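Local coordinates for protein glutathione S-transferase (PDB 4MP4) that belongs to the glutathione S-transferase family and probably catalyses the conjugation of glutathione to electrophilic substrates, at residues F8-D13 against F35-I40; Q15-Y20 against P120-F125; L28-I33 against R198-K203; A114-R119 against A171-R176. One frame throughout, in Å; residues are numbered along the deposited sequence.

Contact 1. Residues F8-D13 against F35-I40; sequences FKLYTD and FEIAAI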
loop_
_atom_site.group_PDB
_atom_site.type_symbol
_atom_site.label_atom_id
_atom_site.label_comp_id
_atom_site.label_asym_id
_atom_site.label_seq_id
_atom_site.Cartn_x
_atom_site.Cartn_y
_atom_site.Cartn_z
ATOM N N PHE A 8 -17.995 5.208 15.517
ATOM C CA PHE A 8 -17.264 4.941 14.283
ATOM C C PHE A 8 -17.983 5.624 13.135
ATOM O O PHE A 8 -19.178 5.425 12.946
ATOM C CB PHE A 8 -17.232 3.442 13.990
ATOM C CG PHE A 8 -16.208 2.676 14.774
ATOM C CD1 PHE A 8 -14.869 2.701 14.405
ATOM C CD2 PHE A 8 -16.587 1.901 15.864
ATOM C CE1 PHE A 8 -13.915 1.980 15.124
ATOM C CE2 PHE A 8 -15.645 1.176 16.586
ATOM C CZ PHE A 8 -14.304 1.214 16.211
ATOM N N LYS A 9 -17.272 6.427 12.360
ATOM C CA LYS A 9 -17.874 7.003 11.162
ATOM C C LYS A 9 -16.992 6.805 9.921
ATOM O O LYS A 9 -15.787 7.027 9.980
ATOM C CB LYS A 9 -18.190 8.486 11.360
ATOM C CG LYS A 9 -18.982 9.068 10.208
ATOM C CD LYS A 9 -19.263 10.525 10.385
ATOM C CE LYS A 9 -20.741 10.792 10.337
ATOM N NZ LYS A 9 -21.409 10.168 11.508
ATOM N N LEU A 10 -17.607 6.394 8.811
ATOM C CA LEU A 10 -16.901 6.155 7.551
ATOM C C LEU A 10 -17.211 7.230 6.518
ATOM O O LEU A 10 -18.371 7.477 6.221
ATOM C CB LEU A 10 -17.261 4.770 6.984
ATOM C CG LEU A 10 -16.712 4.427 5.585
ATOM C CD1 LEU A 10 -15.171 4.421 5.547
ATOM C CD2 LEU A 10 -17.252 3.117 5.107
ATOM N N TYR A 11 -16.182 7.867 5.965
ATOM C CA TYR A 11 -16.399 8.874 4.922
ATOM C C TYR A 11 -16.083 8.313 3.537
ATOM O O TYR A 11 -14.976 7.843 3.278
ATOM C CB TYR A 11 -15.602 10.160 5.193
ATOM C CG TYR A 11 -15.981 10.839 6.494
ATOM C CD1 TYR A 11 -15.677 10.246 7.714
ATOM C CD2 TYR A 11 -16.654 12.060 6.508
ATOM C CE1 TYR A 11 -16.028 10.835 8.902
ATOM C CE2 TYR A 11 -17.009 12.661 7.695
ATOM C CZ TYR A 11 -16.694 12.044 8.893
ATOM O OH TYR A 11 -17.027 12.625 10.102
ATOM N N THR A 12 -17.068 8.362 2.649
ATOM C CA THR A 12 -16.884 7.914 1.279
ATOM C C THR A 12 -17.009 9.075 0.289
ATOM O O THR A 12 -17.436 10.161 0.663
ATOM C CB THR A 12 -17.928 6.846 0.903
ATOM O OG1 THR A 12 -17.641 6.346 -0.412
ATOM C CG2 THR A 12 -19.316 7.450 0.913
ATOM N N ASP A 13 -16.639 8.851 -0.971
ATOM C CA ASP A 13 -16.927 9.831 -2.005
ATOM C C ASP A 13 -18.438 9.827 -2.252
ATOM O O ASP A 13 -19.089 8.806 -2.081
ATOM C CB ASP A 13 -16.181 9.510 -3.295
ATOM C CG ASP A 13 -16.548 8.147 -3.865
ATOM O OD1 ASP A 13 -16.406 7.129 -3.155
ATOM O OD2 ASP A 13 -16.973 8.095 -5.034
ATOM N N PHE A 35 -21.484 1.489 12.838
ATOM C CA PHE A 35 -20.824 2.709 12.390
ATOM C C PHE A 35 -21.776 3.523 11.554
ATOM O O PHE A 35 -22.761 2.995 11.047
ATOM C CB PHE A 35 -19.575 2.380 11.558
ATOM C CG PHE A 35 -19.875 1.721 10.234
ATOM C CD1 PHE A 35 -20.088 0.365 10.156
ATOM C CD2 PHE A 35 -19.933 2.467 9.067
ATOM C CE1 PHE A 35 -20.359 -0.244 8.932
ATOM C CE2 PHE A 35 -20.198 1.867 7.849
ATOM C CZ PHE A 35 -20.406 0.509 7.783
ATOM N N GLU A 36 -21.463 4.804 11.398
ATOM C CA GLU A 36 -22.260 5.718 10.590
ATOM C C GLU A 36 -21.475 6.065 9.338
ATOM O O GLU A 36 -20.237 6.118 9.360
ATOM C CB GLU A 36 -22.574 7.012 11.361
ATOM C CG GLU A 36 -23.217 6.806 12.744
ATOM C CD GLU A 36 -23.086 8.024 13.669
ATOM O OE1 GLU A 36 -22.202 8.878 13.438
ATOM O OE2 GLU A 36 -23.868 8.127 14.639
ATOM N N ILE A 37 -22.194 6.320 8.254
ATOM C CA ILE A 37 -21.580 6.644 6.979
ATOM C C ILE A 37 -21.880 8.090 6.571
ATOM O O ILE A 37 -22.969 8.603 6.816
ATOM C CB ILE A 37 -22.067 5.668 5.877
ATOM C CG1 ILE A 37 -21.196 5.768 4.625
ATOM C CG2 ILE A 37 -23.511 5.920 5.521
ATOM C CD1 ILE A 37 -20.677 4.424 4.158
ATOM N N ALA A 38 -20.915 8.751 5.945
ATOM C CA ALA A 38 -21.148 10.080 5.388
ATOM C C ALA A 38 -20.395 10.253 4.065
ATOM O O ALA A 38 -19.485 9.483 3.754
ATOM C CB ALA A 38 -20.748 11.164 6.390
ATOM N N ALA A 39 -20.758 11.276 3.298
ATOM C CA ALA A 39 -20.155 11.487 1.983
ATOM C C ALA A 39 -19.496 12.854 1.814
ATOM O O ALA A 39 -19.981 13.859 2.337
ATOM C CB ALA A 39 -21.188 11.272 0.888
ATOM N N ILE A 40 -18.399 12.859 1.059
ATOM C CA ILE A 40 -17.684 14.064 0.639
ATOM C C ILE A 40 -17.533 14.154 -0.891
ATOM O O ILE A 40 -17.244 13.156 -1.552
ATOM C CB ILE A 40 -16.297 14.079 1.239
ATOM C CG1 ILE A 40 -16.397 13.963 2.757
ATOM C CG2 ILE A 40 -15.575 15.341 0.834
ATOM C CD1 ILE A 40 -15.135 13.469 3.390
#
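L10 and I37 lie side by side on the inward face of two parallel strands, L10 CD2 3.8 Å from I37 CD1. With its CG anti to the backbone N (chi1 174°), L10 extends toward V24 and F25 of helix 19-30, and T12 touches A21 of that helix and W204 of helix 199-215. L207 and Y215 of the latter touch I37, and Y215 touches A39; compact apolar residues fit this packed side. The opposite face is looser. There K9 bends alongside its register partner E36, CE near CB of A38; the salt bridge from NZ to OE1 of E36 is modelled at a doubtfully short 2.5 Å. Long charged chains suit this solvent side. I40 CD1 meets the Y11 ring at CD2, 3.7 Å away, and A38, having only CB, leaves the ring room. Five backbone bonds hold the strands in register, such as A38 N to L10 O at 2.9 Å. Parallel strands linked through helix 19-30 form a beta-alpha-beta unit, opening the thioredoxin-like domain of glutathione transferases.

Contact 2. Residues Q15-Y20 against P120-F125; sequences QFLSPY and PTDVIF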
loop_
_atom_site.group_PDB
_atom_site.type_symbol
_atom_site.label_atom_id
_atom_site.label_comp_id
_atom_site.label_asym_id
_atom_site.label_seq_id
_atom_site.Cartn_x
_atom_site.Cartn_y
_atom_site.Cartn_z
ATOM N N GLN A 15 -20.295 9.737 -4.760
ATOM C CA GLN A 15 -20.850 8.859 -5.774
ATOM C C GLN A 15 -20.595 7.387 -5.481
ATOM O O GLN A 15 -20.947 6.537 -6.285
ATOM C CB GLN A 15 -20.307 9.217 -7.153
ATOM C CG GLN A 15 -21.085 10.280 -7.907
ATOM C CD GLN A 15 -20.341 10.714 -9.143
ATOM O OE1 GLN A 15 -20.720 10.372 -10.270
ATOM N NE2 GLN A 15 -19.241 11.443 -8.942
ATOM N N PHE A 16 -19.974 7.099 -4.341
ATOM C CA PHE A 16 -19.700 5.723 -3.913
ATOM C C PHE A 16 -18.914 4.896 -4.930
ATOM O O PHE A 16 -19.107 3.692 -5.024
ATOM C CB PHE A 16 -21.003 4.999 -3.590
ATOM C CG PHE A 16 -21.640 5.444 -2.319
ATOM C CD1 PHE A 16 -22.204 6.721 -2.214
ATOM C CD2 PHE A 16 -21.686 4.595 -1.221
ATOM C CE1 PHE A 16 -22.792 7.151 -1.033
ATOM C CE2 PHE A 16 -22.287 5.012 -0.032
ATOM C CZ PHE A 16 -22.838 6.294 0.061
ATOM N N LEU A 17 -18.033 5.546 -5.684
ATOM C CA LEU A 17 -17.240 4.881 -6.710
ATOM C C LEU A 17 -15.925 4.338 -6.170
ATOM O O LEU A 17 -15.253 3.567 -6.845
ATOM C CB LEU A 17 -16.923 5.848 -7.853
ATOM C CG LEU A 17 -18.084 6.451 -8.644
ATOM C CD1 LEU A 17 -17.542 7.259 -9.790
ATOM C CD2 LEU A 17 -19.034 5.361 -9.156
ATOM N N SER A 18 -15.550 4.749 -4.965
ATOM C CA SER A 18 -14.259 4.380 -4.406
ATOM C C SER A 18 -14.158 2.898 -4.062
ATOM O O SER A 18 -14.974 2.375 -3.313
ATOM C CB SER A 18 -13.964 5.206 -3.152
ATOM O OG SER A 18 -12.826 4.698 -2.484
ATOM N N PRO A 19 -13.138 2.216 -4.598
ATOM C CA PRO A 19 -12.936 0.800 -4.272
ATOM C C PRO A 19 -12.381 0.604 -2.840
ATOM O O PRO A 19 -12.611 -0.442 -2.230
ATOM C CB PRO A 19 -11.914 0.353 -5.325
ATOM C CG PRO A 19 -11.104 1.620 -5.584
ATOM C CD PRO A 19 -12.114 2.736 -5.527
ATOM N N TYR A 20 -11.671 1.595 -2.310
ATOM C CA TYR A 20 -11.113 1.472 -0.960
ATOM C C TYR A 20 -12.140 1.790 0.127
ATOM O O TYR A 20 -12.118 1.169 1.181
ATOM C CB TYR A 20 -9.824 2.298 -0.824
ATOM C CG TYR A 20 -8.987 2.109 -2.058
ATOM C CD1 TYR A 20 -8.431 0.867 -2.357
ATOM C CD2 TYR A 20 -8.819 3.143 -2.965
ATOM C CE1 TYR A 20 -7.711 0.674 -3.517
ATOM C CE2 TYR A 20 -8.100 2.960 -4.129
ATOM C CZ TYR A 20 -7.548 1.728 -4.400
ATOM O OH TYR A 20 -6.850 1.550 -5.562
ATOM N N PRO A 120 -11.909 2.257 -14.748
ATOM C CA PRO A 120 -12.234 2.809 -13.424
ATOM C C PRO A 120 -13.532 2.194 -12.916
ATOM O O PRO A 120 -14.244 1.576 -13.716
ATOM C CB PRO A 120 -12.383 4.315 -13.694
ATOM C CG PRO A 120 -12.761 4.400 -15.141
ATOM C CD PRO A 120 -12.046 3.255 -15.825
ATOM N N THR A 121 -13.844 2.340 -11.631
ATOM C CA THR A 121 -15.048 1.695 -11.085
ATOM C C THR A 121 -16.369 2.169 -11.721
ATOM O O THR A 121 -17.403 1.536 -11.559
ATOM C CB THR A 121 -15.139 1.864 -9.592
ATOM O OG1 THR A 121 -15.089 3.262 -9.281
ATOM C CG2 THR A 121 -13.990 1.126 -8.903
ATOM N N ASP A 122 -16.312 3.282 -12.440
ATOM C CA ASP A 122 -17.396 3.761 -13.293
ATOM C C ASP A 122 -17.930 2.645 -14.203
ATOM O O ASP A 122 -19.131 2.557 -14.448
ATOM C CB ASP A 122 -16.887 4.931 -14.161
ATOM C CG ASP A 122 -16.258 6.036 -13.337
ATOM O OD1 ASP A 122 -15.138 5.846 -12.802
ATOM O OD2 ASP A 122 -16.881 7.112 -13.223
ATOM N N VAL A 123 -17.037 1.793 -14.709
ATOM C CA VAL A 123 -17.455 0.706 -15.596
ATOM C C VAL A 123 -18.279 -0.370 -14.875
ATOM O O VAL A 123 -19.168 -0.989 -15.483
ATOM C CB VAL A 123 -16.271 0.087 -16.384
ATOM C CG1 VAL A 123 -15.397 1.195 -16.954
ATOM C CG2 VAL A 123 -15.451 -0.857 -15.522
ATOM N N ILE A 124 -18.021 -0.553 -13.577
ATOM C CA ILE A 124 -18.794 -1.484 -12.750
ATOM C C ILE A 124 -20.162 -0.910 -12.372
ATOM O O ILE A 124 -21.164 -1.622 -12.375
ATOM C CB ILE A 124 -18.036 -1.853 -11.439
ATOM C CG1 ILE A 124 -16.698 -2.522 -11.753
ATOM C CG2 ILE A 124 -18.902 -2.717 -10.514
ATOM C CD1 ILE A 124 -15.795 -2.648 -10.546
ATOM N N PHE A 125 -20.205 0.380 -12.063
ATOM C CA PHE A 125 -21.409 0.973 -11.472
ATOM C C PHE A 125 -22.250 1.844 -12.407
ATOM O O PHE A 125 -23.403 2.126 -12.108
ATOM C CB PHE A 125 -21.045 1.797 -10.223
ATOM C CG PHE A 125 -20.387 0.995 -9.123
ATOM C CD1 PHE A 125 -21.074 -0.019 -8.476
ATOM C CD2 PHE A 125 -19.087 1.273 -8.721
ATOM C CE1 PHE A 125 -20.466 -0.755 -7.452
ATOM C CE2 PHE A 125 -18.479 0.548 -7.699
ATOM C CZ PHE A 125 -19.171 -0.457 -7.060
#
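Where the thioredoxin-like domain meets the helical domain, L17 and T121 join the loop entering helix 19-30 to residues 120-125. In many glutathione transferases this loop carries the catalytic group, though none is assigned here. T121 OG1 donates to L17 O over a very short 2.5 Å. The hydroxyl sits between the backbone N and the carbonyl carbon of T121 (chi1 56°), while CG2, anti to the carbonyl carbon, rests 4.2 Å from P19 CD. A threonine suits this buried spot because it offers both a proton and a methyl. L17 spreads its two methyls: CD1 comes to 3.5 Å from OD2 of D122, and its side chain and that of F125 run past each other in opposite directions, CD2 to CD2 4.1 Å. The D13 carboxylate accepts from the backbone N of L17 and of S18, the N-cap residue of helix 19-30. With no charge pair across it, the contact rests on one hydroxyl-to-carbonyl bond beside packing of mixed character, which probably fixes the loop against the second domain.

Contact 3. Residues L28-I33 against R198-K203; sequences LHEKQI and RPSVQK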
loop_
_atom_site.group_PDB
_atom_site.type_symbol
_atom_site.label_atom_id
_atom_site.label_comp_id
_atom_site.label_asym_id
_atom_site.label_seq_id
_atom_site.Cartn_x
_atom_site.Cartn_y
_atom_site.Cartn_z
ATOM N N LEU A 28 -16.012 -3.437 8.016
ATOM C CA LEU A 28 -16.827 -3.096 9.179
ATOM C C LEU A 28 -18.027 -4.033 9.320
ATOM O O LEU A 28 -18.259 -4.576 10.389
ATOM C CB LEU A 28 -17.282 -1.639 9.108
ATOM C CG LEU A 28 -16.178 -0.578 9.250
ATOM C CD1 LEU A 28 -16.611 0.763 8.630
ATOM C CD2 LEU A 28 -15.832 -0.396 10.722
ATOM N N HIS A 29 -18.769 -4.237 8.234
ATOM C CA HIS A 29 -19.931 -5.118 8.264
ATOM C C HIS A 29 -19.610 -6.572 8.599
ATOM O O HIS A 29 -20.326 -7.202 9.363
ATOM C CB HIS A 29 -20.728 -5.022 6.960
ATOM C CG HIS A 29 -21.691 -3.881 6.938
ATOM N ND1 HIS A 29 -22.907 -3.924 7.580
ATOM C CD2 HIS A 29 -21.606 -2.653 6.373
ATOM C CE1 HIS A 29 -23.535 -2.775 7.409
ATOM N NE2 HIS A 29 -22.767 -1.988 6.675
ATOM N N GLU A 30 -18.541 -7.106 8.027
ATOM C CA GLU A 30 -18.087 -8.450 8.386
ATOM C C GLU A 30 -17.728 -8.574 9.884
ATOM O O GLU A 30 -18.075 -9.557 10.535
ATOM C CB GLU A 30 -16.903 -8.851 7.512
ATOM C CG GLU A 30 -17.248 -9.029 6.026
ATOM C CD GLU A 30 -17.866 -10.382 5.724
ATOM O OE1 GLU A 30 -18.582 -10.504 4.705
ATOM O OE2 GLU A 30 -17.636 -11.331 6.511
ATOM N N LYS A 31 -17.049 -7.569 10.432
ATOM C CA LYS A 31 -16.668 -7.590 11.840
ATOM C C LYS A 31 -17.835 -7.217 12.753
ATOM O O LYS A 31 -17.701 -7.191 13.979
ATOM C CB LYS A 31 -15.492 -6.643 12.092
ATOM C CG LYS A 31 -14.175 -7.103 11.474
ATOM C CD LYS A 31 -13.072 -6.081 11.707
ATOM C CE LYS A 31 -12.444 -6.246 13.074
ATOM N NZ LYS A 31 -11.893 -7.624 13.153
ATOM N N GLN A 32 -18.974 -6.922 12.144
ATOM C CA GLN A 32 -20.147 -6.453 12.873
ATOM C C GLN A 32 -19.828 -5.314 13.831
ATOM O O GLN A 32 -20.206 -5.341 14.995
ATOM C CB GLN A 32 -20.849 -7.604 13.587
ATOM C CG GLN A 32 -21.380 -8.648 12.620
ATOM C CD GLN A 32 -22.259 -9.684 13.290
ATOM O OE1 GLN A 32 -21.781 -10.513 14.061
ATOM N NE2 GLN A 32 -23.554 -9.638 13.002
ATOM N N ILE A 33 -19.125 -4.311 13.320
ATOM C CA ILE A 33 -18.910 -3.076 14.050
ATOM C C ILE A 33 -19.954 -2.061 13.613
ATOM O O ILE A 33 -20.120 -1.811 12.423
ATOM C CB ILE A 33 -17.503 -2.532 13.788
ATOM C CG1 ILE A 33 -16.467 -3.551 14.265
ATOM C CG2 ILE A 33 -17.314 -1.188 14.452
ATOM C CD1 ILE A 33 -15.088 -3.334 13.704
ATOM N N ARG A 198 -21.828 -12.012 -1.782
ATOM C CA ARG A 198 -21.575 -11.900 -0.352
ATOM C C ARG A 198 -22.467 -10.769 0.177
ATOM O O ARG A 198 -22.541 -9.711 -0.442
ATOM C CB ARG A 198 -20.092 -11.585 -0.133
ATOM C CG ARG A 198 -19.631 -11.538 1.305
ATOM C CD ARG A 198 -18.995 -12.850 1.708
ATOM N NE ARG A 198 -18.553 -12.805 3.094
ATOM C CZ ARG A 198 -18.258 -13.878 3.820
ATOM N NH1 ARG A 198 -18.349 -15.090 3.287
ATOM N NH2 ARG A 198 -17.868 -13.734 5.080
ATOM N N PRO A 199 -23.187 -11.013 1.287
ATOM C CA PRO A 199 -24.125 -10.044 1.864
ATOM C C PRO A 199 -23.533 -8.665 2.169
ATOM O O PRO A 199 -24.207 -7.663 1.908
ATOM C CB PRO A 199 -24.594 -10.737 3.159
ATOM C CG PRO A 199 -24.505 -12.175 2.839
ATOM C CD PRO A 199 -23.296 -12.329 1.947
ATOM N N SER A 200 -22.321 -8.612 2.714
ATOM C CA SER A 200 -21.683 -7.341 3.025
ATOM C C SER A 200 -21.503 -6.521 1.755
ATOM O O SER A 200 -21.619 -5.291 1.769
ATOM C CB SER A 200 -20.314 -7.583 3.660
ATOM O OG SER A 200 -19.517 -8.385 2.807
ATOM N N VAL A 201 -21.215 -7.211 0.657
ATOM C CA VAL A 201 -21.004 -6.566 -0.622
ATOM C C VAL A 201 -22.364 -6.117 -1.148
ATOM O O VAL A 201 -22.557 -4.984 -1.573
ATOM C CB VAL A 201 -20.277 -7.518 -1.620
ATOM C CG1 VAL A 201 -20.231 -6.905 -3.036
ATOM C CG2 VAL A 201 -18.869 -7.829 -1.123
ATOM N N GLN A 202 -23.316 -7.022 -1.085
ATOM C CA GLN A 202 -24.683 -6.739 -1.482
ATOM C C GLN A 202 -25.197 -5.499 -0.734
ATOM O O GLN A 202 -25.906 -4.676 -1.301
ATOM C CB GLN A 202 -25.521 -7.986 -1.200
ATOM C CG GLN A 202 -26.596 -8.353 -2.219
ATOM C CD GLN A 202 -26.141 -8.366 -3.668
ATOM O OE1 GLN A 202 -26.853 -7.862 -4.530
ATOM N NE2 GLN A 202 -24.976 -8.946 -3.948
ATOM N N LYS A 203 -24.796 -5.334 0.524
ATOM C CA LYS A 203 -25.241 -4.173 1.316
ATOM C C LYS A 203 -24.647 -2.851 0.811
ATOM O O LYS A 203 -25.322 -1.823 0.837
ATOM C CB LYS A 203 -24.983 -4.371 2.822
ATOM C CG LYS A 203 -26.077 -5.182 3.520
ATOM C CD LYS A 203 -25.671 -5.734 4.899
ATOM C CE LYS A 203 -25.811 -4.705 6.019
ATOM N NZ LYS A 203 -27.206 -4.166 6.203
HETATM O O HOH W 1 -21.237 -10.927 4.681
#
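E30 bends at chi2 (-81°) and R198 bends at its own chi2 (98°), and these two turns bring carboxylate and guanidinium together between the ends of two helices. R198 approaches side-on, using one nitrogen for each oxygen: NE donates to E30 OE1 at 2.8 Å, and NH2 donates to E30 OE2 at 2.8 Å. Both oxygens are met on the syn side, somewhat out of the carboxylate plane, since the two flat groups are turned 24° apart. S200 uses its short hydroxyl to reach the anti lone pair of the same OE1, its OG 3.0 Å away. OE1 therefore accepts from two protein donors, and a water adds a third proton from 2.7 Å. That water also accepts from S200 N, so it links the carboxylate to the first turn of helix 199-215, where a negative group is probably favoured by the helix end. R198 occupies the N-cap position of that helix and gains a cation-pi partner in W163. Farther out, the K203 chain crosses the H29 ring at about a right angle, CE 3.3 Å from CE1 of H29, the aliphatic end of an exposed lysine against the histidine ring. Such a junction, tying the first helix of the thioredoxin-like domain to the last helix of the all-helical one, belongs to the domain interface of the glutathione transferase fold.

Contact 4. Residues A114-R119 against A171-R176; sequences ALRTER and ALMLQR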
loop_
_atom_site.group_PDB
_atom_site.type_symbol
_atom_site.label_atom_id
_atom_site.label_comp_id
_atom_site.label_asym_id
_atom_site.label_seq_id
_atom_site.Cartn_x
_atom_site.Cartn_y
_atom_site.Cartn_z
ATOM N N ALA A 114 -2.273 0.324 -15.198
ATOM C CA ALA A 114 -2.974 0.507 -16.467
ATOM C C ALA A 114 -4.441 0.072 -16.375
ATOM O O ALA A 114 -5.346 0.750 -16.890
ATOM C CB ALA A 114 -2.258 -0.220 -17.582
ATOM N N LEU A 115 -4.664 -1.049 -15.694
ATOM C CA LEU A 115 -5.999 -1.615 -15.518
ATOM C C LEU A 115 -6.934 -0.695 -14.731
ATOM O O LEU A 115 -8.071 -0.425 -15.157
ATOM C CB LEU A 115 -5.899 -2.974 -14.830
ATOM C CG LEU A 115 -7.193 -3.741 -14.597
ATOM C CD1 LEU A 115 -7.957 -3.877 -15.906
ATOM C CD2 LEU A 115 -6.890 -5.107 -13.974
ATOM N N ARG A 116 -6.455 -0.213 -13.587
ATOM C CA ARG A 116 -7.228 0.720 -12.771
ATOM C C ARG A 116 -7.528 2.010 -13.533
ATOM O O ARG A 116 -8.630 2.539 -13.463
ATOM C CB ARG A 116 -6.514 1.013 -11.451
ATOM C CG ARG A 116 -6.539 -0.166 -10.485
ATOM C CD ARG A 116 -5.879 0.165 -9.149
ATOM N NE ARG A 116 -4.422 0.186 -9.246
ATOM C CZ ARG A 116 -3.656 1.211 -8.873
ATOM N NH1 ARG A 116 -2.343 1.132 -9.009
ATOM N NH2 ARG A 116 -4.195 2.314 -8.361
ATOM N N THR A 117 -6.549 2.500 -14.278
ATOM C CA THR A 117 -6.719 3.723 -15.053
ATOM C C THR A 117 -7.712 3.540 -16.213
ATOM O O THR A 117 -8.550 4.397 -16.445
ATOM C CB THR A 117 -5.370 4.200 -15.618
ATOM O OG1 THR A 117 -4.468 4.451 -14.542
ATOM C CG2 THR A 117 -5.535 5.463 -16.413
ATOM N N GLU A 118 -7.621 2.419 -16.921
ATOM C CA GLU A 118 -8.385 2.221 -18.152
ATOM C C GLU A 118 -9.745 1.591 -17.882
ATOM O O GLU A 118 -10.604 1.537 -18.764
ATOM C CB GLU A 118 -7.576 1.366 -19.156
ATOM C CG GLU A 118 -6.294 2.069 -19.673
ATOM C CD GLU A 118 -5.385 1.182 -20.530
ATOM O OE1 GLU A 118 -5.886 0.364 -21.329
ATOM O OE2 GLU A 118 -4.150 1.309 -20.402
ATOM N N ARG A 119 -9.924 1.082 -16.667
ATOM C CA ARG A 119 -11.194 0.496 -16.274
ATOM C C ARG A 119 -11.544 0.967 -14.876
ATOM O O ARG A 119 -11.480 0.188 -13.918
ATOM C CB ARG A 119 -11.134 -1.036 -16.319
ATOM C CG ARG A 119 -10.888 -1.638 -17.711
ATOM C CD ARG A 119 -12.124 -1.488 -18.597
ATOM N NE ARG A 119 -11.995 -2.162 -19.884
ATOM C CZ ARG A 119 -11.679 -1.550 -21.024
ATOM N NH1 ARG A 119 -11.444 -0.242 -21.041
ATOM N NH2 ARG A 119 -11.595 -2.251 -22.149
ATOM N N ALA A 171 -12.246 -9.656 -6.305
ATOM C CA ALA A 171 -13.485 -9.642 -7.079
ATOM C C ALA A 171 -13.743 -8.277 -7.710
ATOM O O ALA A 171 -14.087 -8.200 -8.883
ATOM C CB ALA A 171 -14.679 -10.073 -6.235
ATOM N N LEU A 172 -13.586 -7.205 -6.933
ATOM C CA LEU A 172 -13.837 -5.873 -7.475
ATOM C C LEU A 172 -12.889 -5.618 -8.646
ATOM O O LEU A 172 -13.297 -5.105 -9.686
ATOM C CB LEU A 172 -13.739 -4.777 -6.406
ATOM C CG LEU A 172 -13.964 -3.364 -6.967
ATOM C CD1 LEU A 172 -14.659 -2.467 -5.935
ATOM C CD2 LEU A 172 -12.640 -2.701 -7.524
ATOM N N MET A 173 -11.629 -5.995 -8.470
ATOM C CA MET A 173 -10.624 -5.854 -9.521
ATOM C C MET A 173 -11.049 -6.600 -10.764
ATOM O O MET A 173 -10.990 -6.051 -11.863
ATOM C CB MET A 173 -9.259 -6.362 -9.051
ATOM C CG MET A 173 -8.123 -5.981 -9.974
ATOM S SD MET A 173 -7.862 -4.193 -10.206
ATOM C CE MET A 173 -6.863 -3.751 -8.795
ATOM N N LEU A 174 -11.486 -7.844 -10.594
ATOM C CA LEU A 174 -11.938 -8.639 -11.735
ATOM C C LEU A 174 -13.198 -8.046 -12.387
ATOM O O LEU A 174 -13.367 -8.109 -13.605
ATOM C CB LEU A 174 -12.170 -10.095 -11.324
ATOM C CG LEU A 174 -10.940 -10.958 -11.038
ATOM C CD1 LEU A 174 -11.340 -12.234 -10.309
ATOM C CD2 LEU A 174 -10.259 -11.303 -12.334
ATOM N N GLN A 175 -14.057 -7.447 -11.562
ATOM C CA GLN A 175 -15.305 -6.869 -12.016
ATOM C C GLN A 175 -15.077 -5.688 -12.948
ATOM O O GLN A 175 -15.910 -5.408 -13.810
ATOM C CB GLN A 175 -16.184 -6.464 -10.826
ATOM C CG GLN A 175 -17.020 -7.624 -10.228
ATOM C CD GLN A 175 -18.191 -8.046 -11.122
ATOM O OE1 GLN A 175 -18.026 -8.286 -12.316
ATOM N NE2 GLN A 175 -19.376 -8.124 -10.541
ATOM N N ARG A 176 -13.944 -5.013 -12.785
ATOM C CA ARG A 176 -13.565 -3.915 -13.668
ATOM C C ARG A 176 -13.502 -4.424 -15.096
ATOM O O ARG A 176 -13.806 -3.709 -16.045
ATOM C CB ARG A 176 -12.194 -3.323 -13.271
ATOM C CG ARG A 176 -12.130 -2.830 -11.851
ATOM C CD ARG A 176 -10.716 -2.415 -11.421
ATOM N NE ARG A 176 -10.603 -0.978 -11.576
ATOM C CZ ARG A 176 -10.419 -0.123 -10.587
ATOM N NH1 ARG A 176 -10.257 -0.557 -9.355
ATOM N NH2 ARG A 176 -10.365 1.170 -10.852
#
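R176 lays one face of its guanidinium against R116, whose CG sits over the centre, while the carbonyl of R119 lies at its edge. The R116 guanidinium is turned 88° to that of R176 and is directed elsewhere, with NH1 bonded to D111 O. This pairing lies within the all-helical C-terminal domain of the glutathione transferase fold, where the segments 114-118 and 171-176 of helices 113-118 and 165-178 cross at 61°. A bend at chi3 (97°) of R176 turns the NE toward the backbone, and it donates to R119 O at 2.8 Å, nearly in the guanidinium plane. NH2 adds two weak, long bonds, to R116 O and to R119 O, each 3.4 Å. An arginine suits this buried place because one flat group can serve carbonyls at the C-terminal end of a helix, where no further turn supplies N-H donors, and still offer a face to an aliphatic stem. R119 forms a salt bridge from NE to D182 OD2, and its NH1 also donates to E118 O at 3.0 Å; its CB packs 4.0 Å from CB of R176. M173, about one turn back on the same helix as R176, packs against R116 and L115: its CE lies 4.0 Å from CG of R116, and its SD meets the CD2 methyl of L115, likewise 4.0 Å away.

In the fold
From the N terminus, strand 8-13 and strand 36-40 close contact 1 around helix 19-30, the beta-alpha-beta unit of the first domain. That loop is crossed by contacts 2 and 3, which take the two ends of the same helix to the second domain: residues 15-20 reach 120-125, and residues 28-33 reach the final helix. Contact 1 touches both of them, and contact 2 also crosses contact 4, sharing packing around R176. Contact 4 ties helix 113-118 to helix 165-178, entirely within the long loop that contact 3 closes, about 22 Å from it between centres. Contacts 2 and 3 thus join the domains; 1 and 4 shape each one internally.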